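Local coordinates for arylamine n-acetyltransferase NAT (Mycobacterium tuberculosis, PDB 4BGF), which catalyses the transfer of an acetyl group from acetyl-CoA to the amino group of arylamines, probably through a cysteine of a Cys-His-Asp triad, at residues Val29-His32 and Ser33-Pro37; Asp19-Leu22 and Asp23-Gln26. All blocks are in the same frame, centred on the assembly; numbering follows the deposited sequence.

Contact 1: Val29-His32 and Ser33-Pro37; sequences VTVH and SRTIP
The imidazole of His32 and the end of Ile36, one turn apart near the C-terminal end of helix 22-35, lie against each other as ring and methyl. Ile36 CD1 sits over one face of the ring, offset toward the rim, 4.1 Å from His32 CE1. His32 swings its ring toward the end of Ile36, whose chain crosses it at a slant so that only the CD1 methyl reaches the ring. A histidine suits this place because its ring offers an apolar face to Ile36 while both ring nitrogens are engaged in hydrogen bonds, ND1 with Tyr8 OH and NE2 with His73 ND1.

Ser33 turns back on its own helix. OG lies beside the backbone N (chi1 -68°) and donates to Val29 O over 2.8 Å, while Ser33 N reaches the same oxygen from the opposite face of the carbonyl plane at 3.0 Å. Serine suits this buried position because its short hydroxyl finds an acceptor in the preceding turn of its own helix.

On the more exposed side, Val31 CG2 stands over one face of the Arg34 guanidinium, 3.9 Å from NH1; the bend at chi3 (-69°) folds the long chain back over the valine. Thr35 OG1 donates to Val31 O at 3.2 Å, supplementing a weak backbone bond. The helix then closes: His32 O accepts from Thr35 N and from Ile36 N, the latter at 3.0 Å. Ile36 is the first residue to leave helical geometry, and Pro37, lacking an N-H, follows it out.

His32 also touches Met77 of helix 70-83, and Ile36 touches His73 of that helix. Thr35 and Ile36 meet Ile12 just beyond helix 5-11, and the chain runs on into strand 38-39.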
loop_
_atom_site.group_PDB
_atom_site.type_symbol
_atom_site.label_atom_id
_atom_site.label_comp_id
_atom_site.label_asym_id
_atom_site.label_seq_id
_atom_site.Cartn_x
_atom_site.Cartn_y
_atom_site.Cartn_z
ATOM N N VAL A 29 -5.670 -9.162 4.967
ATOM C CA VAL A 29 -4.836 -7.982 5.078
ATOM C C VAL A 29 -3.416 -8.335 5.557
ATOM O O VAL A 29 -2.442 -7.882 4.972
ATOM C CB VAL A 29 -5.494 -6.923 6.008
ATOM C CG1 VAL A 29 -4.492 -5.902 6.501
ATOM C CG2 VAL A 29 -6.620 -6.158 5.266
ATOM N N THR A 30 -3.305 -9.129 6.624
ATOM C CA THR A 30 -2.004 -9.543 7.162
ATOM C C THR A 30 -1.145 -10.283 6.139
ATOM O O THR A 30 -0.008 -9.939 5.928
ATOM C CB THR A 30 -2.185 -10.490 8.337
ATOM O OG1 THR A 30 -2.961 -11.597 7.889
ATOM C CG2 THR A 30 -2.919 -9.833 9.492
ATOM N N VAL A 31 -1.703 -11.316 5.515
ATOM C CA VAL A 31 -0.984 -12.112 4.529
ATOM C C VAL A 31 -0.692 -11.380 3.199
ATOM O O VAL A 31 0.306 -11.646 2.548
ATOM C CB VAL A 31 -1.770 -13.398 4.254
ATOM C CG1 VAL A 31 -0.985 -14.323 3.397
ATOM C CG2 VAL A 31 -2.058 -14.119 5.540
ATOM N N HIS A 32 -1.587 -10.485 2.791
ATOM C CA HIS A 32 -1.397 -9.628 1.630
ATOM C C HIS A 32 -0.196 -8.754 1.874
ATOM O O HIS A 32 0.737 -8.740 1.089
ATOM C CB HIS A 32 -2.651 -8.755 1.422
ATOM C CG HIS A 32 -2.559 -7.792 0.272
ATOM N ND1 HIS A 32 -3.259 -7.970 -0.903
ATOM C CD2 HIS A 32 -1.876 -6.626 0.125
ATOM C CE1 HIS A 32 -2.994 -6.976 -1.727
ATOM N NE2 HIS A 32 -2.157 -6.147 -1.127
ATOM N N SER A 33 -0.244 -8.024 2.987
ATOM C CA SER A 33 0.821 -7.095 3.420
ATOM C C SER A 33 2.189 -7.743 3.491
ATOM O O SER A 33 3.222 -7.119 3.252
ATOM C CB SER A 33 0.499 -6.548 4.804
ATOM O OG SER A 33 -0.620 -5.709 4.749
ATOM N N ARG A 34 2.155 -9.026 3.811
ATOM C CA ARG A 34 3.324 -9.806 4.125
ATOM C C ARG A 34 4.031 -10.264 2.869
ATOM O O ARG A 34 5.237 -10.408 2.878
ATOM C CB ARG A 34 2.884 -10.977 5.015
ATOM C CG ARG A 34 3.954 -11.880 5.517
ATOM C CD ARG A 34 3.346 -13.217 5.927
ATOM N NE ARG A 34 2.515 -13.115 7.120
ATOM C CZ ARG A 34 1.650 -14.041 7.531
ATOM N NH1 ARG A 34 1.452 -15.159 6.847
ATOM N NH2 ARG A 34 0.976 -13.833 8.650
ATOM N N THR A 35 3.296 -10.412 1.776
ATOM C CA THR A 35 3.821 -11.061 0.592
ATOM C C THR A 35 3.882 -10.175 -0.644
ATOM O O THR A 35 4.837 -10.295 -1.410
ATOM C CB THR A 35 3.036 -12.327 0.243
ATOM O OG1 THR A 35 1.756 -11.951 -0.248
ATOM C CG2 THR A 35 2.875 -13.248 1.461
ATOM N N ILE A 36 2.890 -9.313 -0.862
ATOM C CA ILE A 36 2.928 -8.400 -2.003
ATOM C C ILE A 36 3.491 -7.055 -1.534
ATOM O O ILE A 36 2.889 -6.378 -0.715
ATOM C CB ILE A 36 1.544 -8.240 -2.670
ATOM C CG1 ILE A 36 0.901 -9.591 -2.900
ATOM C CG2 ILE A 36 1.667 -7.479 -4.003
ATOM C CD1 ILE A 36 -0.416 -9.519 -3.600
ATOM N N PRO A 37 4.688 -6.698 -2.019
ATOM C CA PRO A 37 5.347 -5.495 -1.547
ATOM C C PRO A 37 4.757 -4.229 -2.150
ATOM O O PRO A 37 3.973 -4.253 -3.081
ATOM C CB PRO A 37 6.772 -5.679 -2.031
ATOM C CG PRO A 37 6.648 -6.454 -3.230
ATOM C CD PRO A 37 5.492 -7.362 -3.049
#

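Contact 2: Asp19-Leu22 and Asp23-Gln26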
loop_
_atom_site.group_PDB
_atom_site.type_symbol
_atom_site.label_atom_id
_atom_site.label_comp_id
_atom_site.label_asym_id
_atom_site.label_seq_id
_atom_site.Cartn_x
_atom_site.Cartn_y
_atom_site.Cartn_z
ATOM N N ASP A 19 -15.474 -16.539 3.781
ATOM C CA ASP A 19 -16.759 -15.915 4.033
ATOM C C ASP A 19 -16.513 -14.430 4.335
ATOM O O ASP A 19 -15.495 -14.079 4.912
ATOM C CB ASP A 19 -17.433 -16.622 5.206
ATOM C CG ASP A 19 -17.467 -18.157 5.038
ATOM O OD1 ASP A 19 -18.021 -18.659 4.026
ATOM O OD2 ASP A 19 -16.920 -18.862 5.922
ATOM N N PRO A 20 -17.439 -13.551 3.927
ATOM C CA PRO A 20 -17.244 -12.130 4.221
ATOM C C PRO A 20 -17.490 -11.808 5.693
ATOM O O PRO A 20 -18.544 -11.275 6.068
ATOM C CB PRO A 20 -18.279 -11.463 3.338
ATOM C CG PRO A 20 -19.366 -12.417 3.288
ATOM C CD PRO A 20 -18.723 -13.783 3.246
ATOM N N THR A 21 -16.497 -12.146 6.512
ATOM C CA THR A 21 -16.525 -11.921 7.953
ATOM C C THR A 21 -15.411 -10.908 8.246
ATOM O O THR A 21 -14.573 -10.655 7.391
ATOM C CB THR A 21 -16.228 -13.243 8.756
ATOM O OG1 THR A 21 -14.813 -13.412 8.895
ATOM C CG2 THR A 21 -16.762 -14.468 8.062
ATOM N N LEU A 22 -15.391 -10.361 9.459
ATOM C CA LEU A 22 -14.297 -9.516 9.940
ATOM C C LEU A 22 -12.924 -10.211 9.981
ATOM O O LEU A 22 -11.915 -9.629 9.573
ATOM C CB LEU A 22 -14.631 -9.011 11.344
ATOM C CG LEU A 22 -13.616 -8.114 12.054
ATOM C CD1 LEU A 22 -13.129 -6.952 11.178
ATOM C CD2 LEU A 22 -14.282 -7.565 13.266
ATOM N N ASP A 23 -12.891 -11.449 10.470
ATOM C CA ASP A 23 -11.632 -12.165 10.663
ATOM C C ASP A 23 -10.982 -12.619 9.380
ATOM O O ASP A 23 -9.763 -12.667 9.266
ATOM C CB ASP A 23 -11.876 -13.362 11.528
ATOM C CG ASP A 23 -12.711 -13.022 12.678
ATOM O OD1 ASP A 23 -13.956 -13.055 12.522
ATOM O OD2 ASP A 23 -12.110 -12.641 13.698
ATOM N N VAL A 24 -11.791 -12.962 8.406
ATOM C CA VAL A 24 -11.248 -13.144 7.090
ATOM C C VAL A 24 -10.685 -11.798 6.570
ATOM O O VAL A 24 -9.685 -11.773 5.873
ATOM C CB VAL A 24 -12.316 -13.732 6.178
ATOM C CG1 VAL A 24 -11.862 -13.726 4.751
ATOM C CG2 VAL A 24 -12.613 -15.136 6.628
ATOM N N LEU A 25 -11.302 -10.684 6.933
ATOM C CA LEU A 25 -10.815 -9.414 6.454
ATOM C C LEU A 25 -9.451 -9.149 7.104
ATOM O O LEU A 25 -8.512 -8.728 6.447
ATOM C CB LEU A 25 -11.822 -8.288 6.734
ATOM C CG LEU A 25 -11.437 -6.885 6.256
ATOM C CD1 LEU A 25 -11.406 -6.784 4.734
ATOM C CD2 LEU A 25 -12.359 -5.856 6.861
ATOM N N GLN A 26 -9.347 -9.433 8.393
ATOM C CA GLN A 26 -8.097 -9.242 9.116
ATOM C C GLN A 26 -6.969 -10.144 8.560
ATOM O O GLN A 26 -5.854 -9.678 8.345
ATOM C CB GLN A 26 -8.340 -9.485 10.619
ATOM C CG GLN A 26 -7.106 -9.712 11.493
ATOM C CD GLN A 26 -6.308 -8.459 11.771
ATOM O OE1 GLN A 26 -6.415 -7.858 12.826
ATOM N NE2 GLN A 26 -5.488 -8.076 10.830
#
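Thr21 caps the start of helix 22-35 with a strikingly straight bond: its OG1 accepts from Val24 N at 3.1 Å with an N-H...O angle of 178°. The hydroxyl stands between the backbone N and the carbonyl carbon (chi1 86°), which turns it back over the first turn. Threonine suits the N-cap because its short side chain can replace the carbonyl that a preceding turn would have supplied. Asp23 OD1 remains 3.7 Å from this hydroxyl; a carboxylate so near the N-terminus would probably interact favourably with the helix dipole.

Before the cap the chain makes an inverse gamma turn centred on Pro20, closed by Thr21 N bonding to Asp19 O at 2.7 Å. Proline fits the centre, since its ring holds phi near the value that the turn needs. The same Asp19 carbonyl oxygen lies against the branched side chain of Val24, 3.4 Å from CB, and Val24 CG2 also packs alongside Thr21 OG1, 3.6 Å away. The valine thereby fills the angle between the incoming loop and the first turn, its compact branches bordering both.

Farther along, Gln26 N bonds to Leu22 O at 2.8 Å, whereas the Leu25 N bond to Thr21 O is weak. Gln26 bends at chi2 (74°), and its amide leaves the turn: OE1 bonds with Ser137 OG and NE2 with Thr136 O.

Leu22 and Leu25 present apolar chains to strand 124-126, touching Tyr124 and Val126 respectively. Val24 meets Tyr14 in the loop after helix 5-11 and Tyr86, which stands just before strand 87-95; the hydroxyl of Tyr86 also bonds to Thr21 O. The helix start is thus set between that loop and strand 124-126, the second strand of the seven-stranded antiparallel sheet.

How the contacts relate
Contacts 1 and 2 mark the two ends of helix 22-35, their centres about 15 Å apart, and they touch only through the continuity of the chain. Contact 2 opens the helix about 19 Å from the centre of the chain, whereas contact 1 closes it about 9 Å from that centre, so the helix runs from the periphery inward. Cys70, His110 and Asp127 have the geometry of a charge-relay triad, as expected for this enzyme family. The Val29 side chain of contact 1 lies near them without touching. Contact 2 instead meets strand 124-126, which immediately precedes the loop carrying Asp127.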